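Side-chain contacts in putative carbohydrate-active enzyme (Uncultured organism, PDB 5WH8), which is the family 5 cellulase module of a longer, multi-modular protein and probably hydrolyses O-glycosyl bonds of cellulose-like polysaccharides: residues Gln189-Ala194 with Leu231-Thr236; Ala194-Leu199 with Ala223-Asn228; Leu65-His70 with Asp84-Tyr89; Asn92-Cys97 with Lys140-Glu145; Leu51-Lys56 with Asp292-Ser297. One frame throughout, in Å; residues are numbered along the deposited sequence.

Interaction 1 of 5, residues Gln189-Ala194 with Leu231-Thr236. With EDO (1,2-ethanediol), chain C.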
# COMPACT_ATOMS: atom_id res chain seq x y z
N GLN A 189 -12.87 -0.05 -5.80
CA GLN A 189 -14.03 -0.69 -5.17
C GLN A 189 -14.47 -1.96 -5.89
O GLN A 189 -14.94 -2.89 -5.25
CB GLN A 189 -15.21 0.28 -5.08
CG GLN A 189 -14.94 1.44 -4.11
CD GLN A 189 -15.97 2.56 -4.20
OE1 GLN A 189 -17.11 2.34 -4.63
NE2 GLN A 189 -15.56 3.76 -3.83
N ASP A 190 -14.32 -1.99 -7.21
CA ASP A 190 -15.01 -3.00 -8.03
C ASP A 190 -14.20 -4.32 -8.17
O ASP A 190 -13.97 -4.85 -9.26
CB ASP A 190 -15.36 -2.42 -9.41
CG ASP A 190 -16.42 -1.32 -9.35
OD1 ASP A 190 -17.11 -1.16 -8.32
OD2 ASP A 190 -16.54 -0.56 -10.33
N VAL A 191 -13.79 -4.85 -7.03
CA VAL A 191 -13.09 -6.11 -6.99
C VAL A 191 -14.00 -7.24 -7.49
O VAL A 191 -13.50 -8.21 -8.05
CB VAL A 191 -12.54 -6.40 -5.55
CG1 VAL A 191 -11.42 -5.43 -5.23
CG2 VAL A 191 -13.64 -6.31 -4.49
N ASP A 192 -15.31 -7.10 -7.27
CA ASP A 192 -16.26 -8.11 -7.74
C ASP A 192 -16.33 -8.17 -9.26
O ASP A 192 -16.60 -9.23 -9.83
CB ASP A 192 -17.65 -7.87 -7.16
CG ASP A 192 -18.19 -6.48 -7.42
OD1 ASP A 192 -17.46 -5.48 -7.25
OD2 ASP A 192 -19.39 -6.37 -7.77
N LEU A 193 -16.09 -7.04 -9.92
CA LEU A 193 -16.07 -7.02 -11.38
C LEU A 193 -14.76 -7.57 -11.93
O LEU A 193 -14.74 -8.25 -12.94
CB LEU A 193 -16.33 -5.60 -11.90
CG LEU A 193 -17.63 -4.97 -11.43
CD1 LEU A 193 -17.85 -3.60 -12.07
CD2 LEU A 193 -18.82 -5.89 -11.69
N ALA A 194 -13.64 -7.28 -11.26
CA ALA A 194 -12.39 -7.90 -11.63
C ALA A 194 -12.48 -9.43 -11.54
O ALA A 194 -11.89 -10.16 -12.36
CB ALA A 194 -11.27 -7.37 -10.75
N LEU A 231 -10.25 -14.38 -5.49
CA LEU A 231 -9.25 -13.29 -5.49
C LEU A 231 -8.69 -13.01 -4.09
O LEU A 231 -9.40 -13.07 -3.09
CB LEU A 231 -9.83 -11.99 -6.05
CG LEU A 231 -10.42 -12.01 -7.46
CD1 LEU A 231 -10.55 -10.62 -8.01
CD2 LEU A 231 -9.60 -12.87 -8.39
N ALA A 232 -7.40 -12.71 -4.05
CA ALA A 232 -6.71 -12.28 -2.83
C ALA A 232 -6.75 -10.76 -2.80
O ALA A 232 -6.30 -10.12 -3.76
CB ALA A 232 -5.28 -12.78 -2.82
N LEU A 233 -7.32 -10.19 -1.75
CA LEU A 233 -7.52 -8.74 -1.64
C LEU A 233 -6.50 -8.13 -0.69
O LEU A 233 -6.11 -8.75 0.30
CB LEU A 233 -8.92 -8.41 -1.15
CG LEU A 233 -10.08 -9.00 -1.94
CD1 LEU A 233 -11.38 -8.48 -1.33
CD2 LEU A 233 -9.99 -8.68 -3.43
N PHE A 234 -6.08 -6.90 -0.98
CA PHE A 234 -5.15 -6.17 -0.11
C PHE A 234 -5.71 -4.77 0.10
O PHE A 234 -5.93 -4.06 -0.87
CB PHE A 234 -3.75 -6.10 -0.77
CG PHE A 234 -2.59 -5.84 0.18
CD1 PHE A 234 -2.55 -4.73 1.01
CD2 PHE A 234 -1.51 -6.73 0.23
CE1 PHE A 234 -1.45 -4.52 1.87
CE2 PHE A 234 -0.42 -6.52 1.08
CZ PHE A 234 -0.40 -5.41 1.90
N VAL A 235 -5.95 -4.35 1.35
CA VAL A 235 -6.41 -2.97 1.57
C VAL A 235 -5.17 -2.05 1.64
O VAL A 235 -4.64 -1.78 2.72
CB VAL A 235 -7.31 -2.87 2.81
CG1 VAL A 235 -7.70 -1.42 3.13
CG2 VAL A 235 -8.58 -3.67 2.58
N THR A 236 -4.73 -1.54 0.49
CA THR A 236 -3.51 -0.72 0.45
C THR A 236 -3.80 0.71 0.90
O THR A 236 -2.87 1.49 1.06
CB THR A 236 -2.86 -0.68 -0.94
OG1 THR A 236 -3.78 -0.11 -1.87
CG2 THR A 236 -2.45 -2.09 -1.45
C1 EDO C . -5.70 -15.35 -6.54
O1 EDO C . -4.38 -15.64 -6.06
C2 EDO C . -5.66 -14.03 -7.30
O2 EDO C . -5.68 -12.93 -6.38
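Val191 and Leu233 form one apolar pair of this buried contact, Ala194 and Leu231 a second. The first pair meets tip to tip: Val191 CG1 stands 4.0 Å from Leu233 CD2, and Leu233 CD2 is equally near Val191 CB. In the second, Leu231 CD1 does the touching, 4.3 Å from Ala194 CB. The same methyl also comes 3.8 Å from the backbone oxygen Val191 O, a van der Waals approach. Leu231 CG is set anti to its own carbonyl carbon (chi1 -57°), a setting that directs the isobutyl end at the short helix 191-194. The strand involved, 233-239, is the seventh of the eight-stranded parallel (βα)8 barrel of this family. Leu233 points out of the barrel wall, toward Val191 and Ile227 of helix 217-228, so helix 191-194 lies against the outside. Polar bonding occurs beside the contact: Ala232 N donates to O2 of a 1,2-ethanediol molecule over 2.9 Å, nearly straight at 174°. That molecule, probably from the crystallisation liquor, is also bonded to Gly18 O and Val204 O.

Interaction 2 of 5, residues Ala194-Leu199 with Ala223-Asn228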
# COMPACT_ATOMS: atom_id res chain seq x y z
N ALA A 194 -13.64 -7.28 -11.26
CA ALA A 194 -12.39 -7.90 -11.63
C ALA A 194 -12.48 -9.43 -11.54
O ALA A 194 -11.89 -10.16 -12.36
CB ALA A 194 -11.27 -7.37 -10.75
N ALA A 195 -13.22 -9.91 -10.55
CA ALA A 195 -13.37 -11.35 -10.30
C ALA A 195 -14.09 -12.07 -11.44
O ALA A 195 -14.02 -13.30 -11.51
CB ALA A 195 -14.11 -11.58 -9.03
N GLN A 196 -14.78 -11.32 -12.30
CA GLN A 196 -15.48 -11.93 -13.45
C GLN A 196 -14.51 -12.28 -14.59
O GLN A 196 -14.83 -13.11 -15.45
CB GLN A 196 -16.59 -11.01 -13.98
CG GLN A 196 -17.54 -10.47 -12.92
CD GLN A 196 -18.28 -11.57 -12.16
OE1 GLN A 196 -18.84 -12.50 -12.75
NE2 GLN A 196 -18.30 -11.47 -10.83
N ASP A 197 -13.33 -11.67 -14.59
CA ASP A 197 -12.34 -11.87 -15.65
C ASP A 197 -10.95 -11.58 -15.10
O ASP A 197 -10.33 -10.60 -15.48
CB ASP A 197 -12.66 -10.95 -16.83
CG ASP A 197 -11.81 -11.23 -18.07
OD1 ASP A 197 -11.21 -12.32 -18.18
OD2 ASP A 197 -11.77 -10.35 -18.95
N PRO A 198 -10.46 -12.42 -14.18
CA PRO A 198 -9.19 -12.09 -13.52
C PRO A 198 -7.96 -12.20 -14.41
O PRO A 198 -7.99 -12.86 -15.46
CB PRO A 198 -9.10 -13.11 -12.36
CG PRO A 198 -10.07 -14.16 -12.67
CD PRO A 198 -11.11 -13.60 -13.60
N LEU A 199 -6.89 -11.54 -13.98
CA LEU A 199 -5.58 -11.66 -14.62
C LEU A 199 -5.04 -13.10 -14.55
O LEU A 199 -5.30 -13.82 -13.58
CB LEU A 199 -4.57 -10.70 -13.96
CG LEU A 199 -4.89 -9.22 -14.11
CD1 LEU A 199 -4.15 -8.40 -13.04
CD2 LEU A 199 -4.48 -8.79 -15.50
N ALA A 223 -16.68 -7.06 -1.87
CA ALA A 223 -15.41 -7.71 -1.59
C ALA A 223 -15.62 -9.21 -1.37
O ALA A 223 -14.80 -10.03 -1.82
CB ALA A 223 -14.73 -7.08 -0.38
N GLN A 224 -16.71 -9.58 -0.68
CA GLN A 224 -16.96 -11.00 -0.43
C GLN A 224 -17.23 -11.76 -1.73
O GLN A 224 -16.84 -12.94 -1.84
CB GLN A 224 -18.13 -11.20 0.55
CG GLN A 224 -18.25 -12.64 1.06
CD GLN A 224 -17.07 -13.00 1.91
OE1 GLN A 224 -16.75 -12.27 2.85
NE2 GLN A 224 -16.40 -14.10 1.58
N VAL A 225 -17.90 -11.13 -2.70
CA VAL A 225 -18.06 -11.75 -4.03
C VAL A 225 -16.68 -12.07 -4.62
O VAL A 225 -16.45 -13.18 -5.10
CB VAL A 225 -18.87 -10.85 -5.02
CG1 VAL A 225 -18.84 -11.46 -6.44
CG2 VAL A 225 -20.31 -10.66 -4.53
N ALA A 226 -15.75 -11.12 -4.57
CA ALA A 226 -14.40 -11.35 -5.09
C ALA A 226 -13.66 -12.47 -4.37
O ALA A 226 -13.00 -13.30 -5.00
CB ALA A 226 -13.57 -10.06 -5.03
N ILE A 227 -13.73 -12.49 -3.05
CA ILE A 227 -13.13 -13.54 -2.26
C ILE A 227 -13.72 -14.91 -2.61
O ILE A 227 -12.99 -15.89 -2.80
CB ILE A 227 -13.29 -13.27 -0.76
CG1 ILE A 227 -12.53 -11.99 -0.36
CG2 ILE A 227 -12.79 -14.51 0.07
CD1 ILE A 227 -12.85 -11.50 1.05
N ASN A 228 -15.04 -14.98 -2.73
CA ASN A 228 -15.70 -16.24 -3.04
C ASN A 228 -15.34 -16.74 -4.43
O ASN A 228 -15.33 -17.97 -4.67
CB ASN A 228 -17.22 -16.09 -2.88
CG ASN A 228 -17.64 -15.97 -1.42
OD1 ASN A 228 -16.91 -16.35 -0.49
ND2 ASN A 228 -18.84 -15.47 -1.21
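Ala195 and Ala226 bring their backbones to within 5.3 Å, CA to CA, where a type I turn approaches a helix. The turn runs from Ala194 to Asp197, closed by Asp197 N to Ala194 O; the partner, Ala223-Asn228, is the last part of helix 217-228, which packs outside the barrel between strands 204-211 and 233-239. Ala195 points its methyl at the helix. Its CB lies 4.0 Å from Ala226 CA and 4.3 Å from Ala226 CB, meeting helix backbone as much as side chain. At the solvent-exposed margin, Gln196 folds back through three torsions near -50° to -60°, and its NE2 comes 4.4 Å from Val225 CG1 while bonding to Asp192 O. Along the helix, Gln224 NE2 donates to Asn228 OD1 over 3.1 Å from well above the carbonyl plane, and Gln224 OE1 is bonded to Arg264. No hydrogen bond crosses between the two segments, so the close approach depends on dispersion and on two methyl side chains small enough to allow this CA separation.

Interaction 3 of 5, residues Leu65-His70 with Asp84-Tyr89. With EDO (1,2-ethanediol), chain J.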
# COMPACT_ATOMS: atom_id res chain seq x y z
N LEU A 65 4.66 3.89 -0.15
CA LEU A 65 5.17 5.08 -0.80
C LEU A 65 4.19 5.48 -1.89
O LEU A 65 4.16 4.90 -2.97
CB LEU A 65 6.58 4.81 -1.38
CG LEU A 65 7.64 4.31 -0.41
CD1 LEU A 65 8.88 3.94 -1.18
CD2 LEU A 65 7.96 5.33 0.65
N ALA A 66 3.38 6.49 -1.59
CA ALA A 66 2.38 6.99 -2.53
C ALA A 66 3.04 7.98 -3.48
O ALA A 66 3.24 9.15 -3.13
CB ALA A 66 1.23 7.65 -1.79
N ILE A 67 3.35 7.50 -4.68
CA ILE A 67 4.06 8.27 -5.69
C ILE A 67 3.03 8.87 -6.66
O ILE A 67 2.62 8.22 -7.62
CB ILE A 67 5.07 7.38 -6.43
CG1 ILE A 67 6.08 6.81 -5.43
CG2 ILE A 67 5.81 8.14 -7.52
CD1 ILE A 67 6.52 5.44 -5.77
N TYR A 68 2.54 10.06 -6.34
CA TYR A 68 1.53 10.69 -7.19
C TYR A 68 2.07 10.84 -8.59
O TYR A 68 3.24 11.21 -8.75
CB TYR A 68 1.13 12.06 -6.67
CG TYR A 68 0.03 12.06 -5.64
CD1 TYR A 68 0.26 11.62 -4.35
CD2 TYR A 68 -1.24 12.56 -5.95
CE1 TYR A 68 -0.74 11.66 -3.39
CE2 TYR A 68 -2.24 12.58 -5.01
CZ TYR A 68 -1.98 12.14 -3.73
OH TYR A 68 -2.99 12.19 -2.78
N THR A 69 1.25 10.56 -9.60
CA THR A 69 1.69 10.72 -10.97
C THR A 69 1.43 12.15 -11.43
O THR A 69 2.21 12.73 -12.18
CB THR A 69 1.00 9.71 -11.91
OG1 THR A 69 -0.40 9.97 -11.97
CG2 THR A 69 1.24 8.29 -11.45
N HIS A 70 0.34 12.73 -10.91
CA HIS A 70 -0.14 14.05 -11.29
C HIS A 70 -0.40 14.95 -10.08
O HIS A 70 -0.08 14.58 -8.95
CB HIS A 70 -1.40 13.90 -12.14
CG HIS A 70 -1.13 13.32 -13.49
ND1 HIS A 70 -0.77 12.00 -13.67
CD2 HIS A 70 -1.14 13.89 -14.71
CE1 HIS A 70 -0.58 11.78 -14.96
NE2 HIS A 70 -0.80 12.91 -15.62
N ASP A 84 14.08 10.57 -13.10
CA ASP A 84 15.12 9.65 -12.64
C ASP A 84 15.60 9.98 -11.23
O ASP A 84 15.97 9.08 -10.46
CB ASP A 84 16.31 9.66 -13.61
CG ASP A 84 16.01 8.93 -14.90
OD1 ASP A 84 15.92 7.68 -14.86
OD2 ASP A 84 15.87 9.59 -15.96
N ASP A 85 15.60 11.26 -10.86
CA ASP A 85 15.92 11.62 -9.48
C ASP A 85 14.80 11.22 -8.50
O ASP A 85 15.07 10.90 -7.35
CB ASP A 85 16.19 13.10 -9.34
CG ASP A 85 17.49 13.52 -10.00
OD1 ASP A 85 18.46 12.73 -9.95
OD2 ASP A 85 17.54 14.64 -10.55
N TYR A 86 13.56 11.26 -8.95
CA TYR A 86 12.44 10.81 -8.13
C TYR A 86 12.64 9.30 -7.89
O TYR A 86 12.46 8.80 -6.77
CB TYR A 86 11.11 11.13 -8.85
CG TYR A 86 9.88 11.31 -7.99
CD1 TYR A 86 9.64 10.48 -6.90
CD2 TYR A 86 8.94 12.29 -8.29
CE1 TYR A 86 8.50 10.62 -6.12
CE2 TYR A 86 7.79 12.44 -7.50
CZ TYR A 86 7.58 11.59 -6.43
OH TYR A 86 6.44 11.70 -5.64
N ASN A 87 13.08 8.57 -8.93
CA ASN A 87 13.44 7.16 -8.78
C ASN A 87 14.48 6.96 -7.67
O ASN A 87 14.38 6.03 -6.86
CB ASN A 87 14.00 6.58 -10.10
CG ASN A 87 12.96 6.35 -11.16
OD1 ASN A 87 11.77 6.58 -10.96
ND2 ASN A 87 13.41 5.90 -12.35
N ALA A 88 15.49 7.82 -7.63
CA ALA A 88 16.57 7.68 -6.66
C ALA A 88 16.07 7.92 -5.23
O ALA A 88 16.46 7.23 -4.28
CB ALA A 88 17.71 8.63 -7.00
N TYR A 89 15.16 8.88 -5.09
CA TYR A 89 14.52 9.17 -3.82
C TYR A 89 13.70 7.97 -3.31
O TYR A 89 13.73 7.63 -2.12
CB TYR A 89 13.63 10.40 -3.98
CG TYR A 89 12.74 10.73 -2.81
CD1 TYR A 89 13.22 11.47 -1.74
CD2 TYR A 89 11.41 10.32 -2.78
CE1 TYR A 89 12.42 11.78 -0.68
CE2 TYR A 89 10.60 10.63 -1.70
CZ TYR A 89 11.11 11.36 -0.66
OH TYR A 89 10.31 11.69 0.40
C1 EDO J . 17.55 5.83 -12.57
O1 EDO J . 16.15 6.04 -12.80
C2 EDO J . 17.91 6.01 -11.10
O2 EDO J . 17.89 7.40 -10.75
O HOH W 1 4.08 11.38 -4.14
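Ile67 and Tyr86 make a buried, mainly apolar contact between strand 62-68 of the barrel wall and helix 83-100 outside it. Their side chains slide past each other in opposite directions. Ile67 CG2 does the touching, 3.9 Å from Tyr86 CE1, and it reaches the ring obliquely. CG2 lies beside the Ile67 carbonyl carbon, on the far side from the backbone N, which leaves this branch, and not CG1, against the ring. For Tyr86, a chi1 of -154° carries the ring across the gap until its hydroxyl reaches the strand. There a water joins the two elements: it stands 2.8 Å from Tyr86 OH, donates to Ala66 O at 2.6 Å and accepts from Tyr68 N at 3.0 Å. Strand and helix are the first two elements of a beta-alpha-beta unit completed by strand 103-109, the repeating crossover of the (βα)8 barrel. Trp80 packs edge-to-face with Tyr86, and Phe128 of helix 122-135 also touches Ile67. On another side of the helix, a 1,2-ethanediol molecule uses O1 to donate to Asp84 OD1 (2.6 Å) and to accept from Asn87 ND2 (2.8 Å), while its O2 donates to Asp84 O. Asn87 OD1 is taken by Tyr75 OH.

Interaction 4 of 5, residues Asn92-Cys97 with Lys140-Glu145. With EDO (1,2-ethanediol), chain B.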
# COMPACT_ATOMS: atom_id res chain seq x y z
N ASN A 92 15.94 5.25 -2.07
CA ASN A 92 16.42 5.55 -0.72
C ASN A 92 15.40 5.11 0.34
O ASN A 92 15.76 4.53 1.36
CB ASN A 92 16.71 7.05 -0.55
CG ASN A 92 17.94 7.52 -1.33
OD1 ASN A 92 18.73 6.73 -1.84
ND2 ASN A 92 18.10 8.84 -1.41
N MET A 93 14.13 5.41 0.10
CA MET A 93 13.07 5.02 1.04
C MET A 93 12.94 3.49 1.12
O MET A 93 12.75 2.93 2.20
CB MET A 93 11.72 5.62 0.65
CG MET A 93 11.68 7.13 0.65
SD MET A 93 12.20 7.87 2.21
CE MET A 93 11.16 7.03 3.38
N VAL A 94 13.04 2.81 -0.02
CA VAL A 94 13.00 1.34 -0.04
C VAL A 94 14.16 0.76 0.80
O VAL A 94 13.98 -0.22 1.53
CB VAL A 94 13.05 0.81 -1.50
CG1 VAL A 94 13.18 -0.72 -1.52
CG2 VAL A 94 11.82 1.27 -2.26
N ASP A 95 15.33 1.37 0.71
CA ASP A 95 16.49 0.91 1.48
C ASP A 95 16.30 1.14 2.99
O ASP A 95 16.72 0.30 3.81
CB ASP A 95 17.77 1.59 1.00
CG ASP A 95 18.18 1.19 -0.41
OD1 ASP A 95 17.86 0.06 -0.86
OD2 ASP A 95 18.85 2.00 -1.07
N ILE A 96 15.70 2.26 3.37
CA ILE A 96 15.41 2.52 4.78
C ILE A 96 14.47 1.44 5.30
O ILE A 96 14.71 0.88 6.38
CB ILE A 96 14.80 3.92 5.01
CG1 ILE A 96 15.89 4.98 4.82
CG2 ILE A 96 14.21 4.08 6.41
CD1 ILE A 96 15.33 6.36 4.57
N CYS A 97 13.44 1.08 4.53
CA CYS A 97 12.55 -0.00 4.96
C CYS A 97 13.31 -1.32 5.11
O CYS A 97 13.04 -2.08 6.03
CB CYS A 97 11.39 -0.19 3.99
SG CYS A 97 10.19 1.19 4.03
N LYS A 140 13.60 -8.66 -1.15
CA LYS A 140 12.53 -9.56 -0.73
C LYS A 140 11.33 -8.82 -0.16
O LYS A 140 10.25 -9.38 -0.08
CB LYS A 140 13.00 -10.54 0.37
CG LYS A 140 13.83 -11.71 -0.10
CD LYS A 140 13.96 -12.68 1.08
CE LYS A 140 14.74 -13.92 0.73
NZ LYS A 140 14.71 -14.85 1.88
N HIS A 141 11.55 -7.57 0.26
CA HIS A 141 10.55 -6.87 1.07
C HIS A 141 9.62 -5.93 0.29
O HIS A 141 8.70 -5.36 0.89
CB HIS A 141 11.24 -6.08 2.17
CG HIS A 141 12.01 -4.90 1.68
ND1 HIS A 141 13.06 -5.00 0.78
CD2 HIS A 141 11.91 -3.58 1.99
CE1 HIS A 141 13.55 -3.80 0.55
NE2 HIS A 141 12.88 -2.92 1.28
N VAL A 142 9.84 -5.76 -1.01
CA VAL A 142 9.00 -4.86 -1.80
C VAL A 142 7.76 -5.54 -2.39
O VAL A 142 7.75 -6.74 -2.71
CB VAL A 142 9.77 -4.19 -2.97
CG1 VAL A 142 10.88 -3.28 -2.44
CG2 VAL A 142 10.34 -5.22 -3.95
N LEU A 143 6.69 -4.75 -2.52
CA LEU A 143 5.48 -5.14 -3.26
C LEU A 143 5.21 -4.03 -4.26
O LEU A 143 5.46 -2.87 -3.97
CB LEU A 143 4.26 -5.32 -2.35
CG LEU A 143 4.33 -6.44 -1.30
CD1 LEU A 143 5.06 -5.94 -0.07
CD2 LEU A 143 2.95 -6.92 -0.89
N TYR A 144 4.68 -4.38 -5.44
CA TYR A 144 4.48 -3.42 -6.53
C TYR A 144 2.99 -3.11 -6.74
O TYR A 144 2.22 -3.97 -7.21
CB TYR A 144 5.12 -3.99 -7.83
CG TYR A 144 6.62 -4.31 -7.75
CD1 TYR A 144 7.52 -3.46 -7.10
CD2 TYR A 144 7.14 -5.45 -8.38
CE1 TYR A 144 8.88 -3.74 -7.08
CE2 TYR A 144 8.47 -5.75 -8.34
CZ TYR A 144 9.35 -4.89 -7.69
OH TYR A 144 10.69 -5.17 -7.68
N GLU A 145 2.56 -1.90 -6.38
CA GLU A 145 1.17 -1.47 -6.55
C GLU A 145 1.10 -0.61 -7.83
O GLU A 145 1.48 0.56 -7.82
CB GLU A 145 0.69 -0.70 -5.31
CG GLU A 145 -0.77 -0.22 -5.39
CD GLU A 145 -1.29 0.41 -4.11
OE1 GLU A 145 -0.49 0.62 -3.17
OE2 GLU A 145 -2.50 0.74 -4.06
C1 EDO B . 7.06 -9.96 -1.95
O1 EDO B . 6.49 -9.10 -2.92
C2 EDO B . 6.96 -9.31 -0.58
O2 EDO B . 7.68 -10.12 0.33
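The imidazole of His141 meets helix residues Val94 and Cys97 at its edge, and one of its faces carries Val142 CG1, 4.0 Å above the plane and offset toward the rim. This ring lies just before strand 142-145, the fourth of the (βα)8 barrel, and faces helix 83-100, which connects the second and third strands. The contact thus spans the layer between barrel wall and outer helix, with Cys104 of strand 103-109 touching both Val94 and Cys97. His141 NE2 donates to Val94 O over 2.9 Å at 161°, which places the proton on NE2. The acceptor is nearly in the ring plane, but the donor is tilted 32° from the carbonyl plane. His141 CG occupies the crowded position between backbone N and carbonyl carbon (chi1 70°), aiming the ring at the helix. Beside CD2, Cys97 CB packs at 4.0 Å. Two backbone carbonyls, Lys140 O before the strand and Val142 O at its start, accept bonds from O2 and O1 of a 1,2-ethanediol molecule, which is also bonded to Ile179 N and Leu14 N. The valines cross at about a right angle, with Val94 CG1 just 3.6 Å from Val142 CG1.

Interaction 5 of 5, residues Leu51-Lys56 with Asp292-Ser297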
# COMPACT_ATOMS: atom_id res chain seq x y z
N LEU A 51 10.63 6.91 9.92
CA LEU A 51 10.30 5.50 9.73
C LEU A 51 10.82 4.62 10.88
O LEU A 51 10.18 3.65 11.25
CB LEU A 51 10.85 5.01 8.39
CG LEU A 51 9.95 5.20 7.16
CD1 LEU A 51 8.77 4.29 7.23
CD2 LEU A 51 9.51 6.63 6.99
N THR A 52 11.94 4.99 11.49
CA THR A 52 12.42 4.27 12.67
C THR A 52 11.37 4.37 13.81
O THR A 52 11.08 3.37 14.46
CB THR A 52 13.81 4.80 13.15
OG1 THR A 52 14.80 4.48 12.18
CG2 THR A 52 14.23 4.15 14.45
N ALA A 53 10.79 5.55 14.01
CA ALA A 53 9.73 5.71 15.01
C ALA A 53 8.50 4.88 14.64
O ALA A 53 7.88 4.26 15.51
CB ALA A 53 9.34 7.20 15.17
N LEU A 54 8.12 4.87 13.36
CA LEU A 54 6.98 4.06 12.96
C LEU A 54 7.19 2.58 13.29
O LEU A 54 6.27 1.88 13.72
CB LEU A 54 6.71 4.23 11.47
CG LEU A 54 5.89 5.49 11.12
CD1 LEU A 54 5.97 5.74 9.63
CD2 LEU A 54 4.46 5.30 11.55
N VAL A 55 8.40 2.08 13.05
CA VAL A 55 8.68 0.66 13.30
C VAL A 55 8.81 0.36 14.79
O VAL A 55 8.14 -0.55 15.31
CB VAL A 55 9.95 0.24 12.54
CG1 VAL A 55 10.33 -1.21 12.86
CG2 VAL A 55 9.73 0.39 11.04
N LYS A 56 9.65 1.13 15.48
CA LYS A 56 9.93 0.84 16.89
C LYS A 56 8.81 1.25 17.85
O LYS A 56 8.61 0.56 18.86
CB LYS A 56 11.23 1.52 17.33
CG LYS A 56 12.46 1.11 16.54
CD LYS A 56 12.77 -0.39 16.57
CE LYS A 56 13.21 -0.88 17.94
NZ LYS A 56 13.57 -2.33 17.91
N ASP A 292 8.61 15.12 16.33
CA ASP A 292 7.98 14.24 17.31
C ASP A 292 6.98 13.33 16.61
O ASP A 292 5.80 13.65 16.46
CB ASP A 292 7.29 15.06 18.42
CG ASP A 292 6.84 14.20 19.58
OD1 ASP A 292 6.81 12.97 19.44
OD2 ASP A 292 6.50 14.76 20.67
N TRP A 293 7.49 12.19 16.17
CA TRP A 293 6.74 11.30 15.30
C TRP A 293 5.68 10.49 16.05
O TRP A 293 4.98 9.69 15.43
CB TRP A 293 7.73 10.38 14.58
CG TRP A 293 8.79 11.16 13.89
CD1 TRP A 293 10.15 11.15 14.15
CD2 TRP A 293 8.59 12.10 12.83
NE1 TRP A 293 10.79 12.02 13.30
CE2 TRP A 293 9.87 12.62 12.49
CE3 TRP A 293 7.47 12.55 12.14
CZ2 TRP A 293 10.03 13.59 11.49
CZ3 TRP A 293 7.64 13.51 11.13
CH2 TRP A 293 8.91 14.01 10.82
N ASN A 294 5.54 10.73 17.35
CA ASN A 294 4.50 10.10 18.15
C ASN A 294 3.44 11.11 18.63
O ASN A 294 2.55 10.77 19.42
CB ASN A 294 5.13 9.36 19.33
CG ASN A 294 5.91 8.13 18.89
OD1 ASN A 294 5.33 7.16 18.45
ND2 ASN A 294 7.23 8.18 19.00
N MET A 295 3.53 12.34 18.14
CA MET A 295 2.52 13.37 18.45
C MET A 295 1.29 13.18 17.57
O MET A 295 1.10 13.89 16.57
CB MET A 295 3.11 14.76 18.26
CG MET A 295 2.21 15.87 18.80
SD MET A 295 1.99 15.84 20.61
CE MET A 295 3.49 16.71 21.11
N VAL A 296 0.49 12.18 17.94
CA VAL A 296 -0.62 11.71 17.10
C VAL A 296 -1.89 12.54 17.25
O VAL A 296 -2.16 13.11 18.31
CB VAL A 296 -0.97 10.24 17.41
CG1 VAL A 296 0.14 9.31 16.91
CG2 VAL A 296 -1.22 10.01 18.88
N SER A 297 -2.64 12.59 16.16
CA SER A 297 -4.00 13.10 16.13
C SER A 297 -4.98 12.11 16.74
O SER A 297 -4.59 11.01 17.12
CB SER A 297 -4.40 13.36 14.68
OG SER A 297 -4.44 12.12 13.99
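Ala53, which touches Trp293, is preceded on helix 48-56 by Leu51, which faces away from the loop and packs on Ile96 and Leu100 of helix 83-100, and followed by Leu54, which touches Phe63 and Phe273; Phe273 touches Trp293 as well. Ala53 itself points toward segment 292-297 and makes nearly all of this helix's contact with it. Its CB lies 3.6 Å from Trp293 CB and 4.2 Å from Trp293 CD1; the methyl thus meets the root of the side chain and approaches the indole obliquely. Its other neighbour is Asn294, whose ND2 stands 4.5 Å away and is bonded to Asp57 OD2, while Asn294 OD1 takes a bond from Lys304 NZ. The loop presents its two residues on a type I turn from Asp292 to Met295, closed by Met295 N to Asp292 O at 3.1 Å. A weak bond from Asn294 N to Asp292 OD1 (3.3 Å) lies within it. Further on, Ser297 caps helix 298-307 through its OG and Gly300 N. The arrangement suits a closed (βα)8 barrel: the helix after the first strand borders the chain that follows the eighth.

Overall arrangement
Interactions 1 and 2 adjoin, with centres 7 Å apart: they share Ala194, and Leu231 N probably bonds to Ala226 O (3.0 Å). Across the barrel, interactions 3 and 4 both use helix 83-100, with centres 13 Å apart, and meet where Leu65 CD2 lies 3.8 Å from Met93 CB. Interaction 5 touches interaction 4 through Leu51 CD2 and Met93 CE (4.0 Å). Although the centres of interactions 1 and 4 are 22 Å apart, Thr236 OG1 and Glu145 OE2 come within 2.7 Å, a probable hydrogen bond between strands 233-239 and 142-145. In family 5 enzymes the two catalytic glutamates sit at the C-terminal ends of the fourth and seventh strands, so this bond probably lies near the active site.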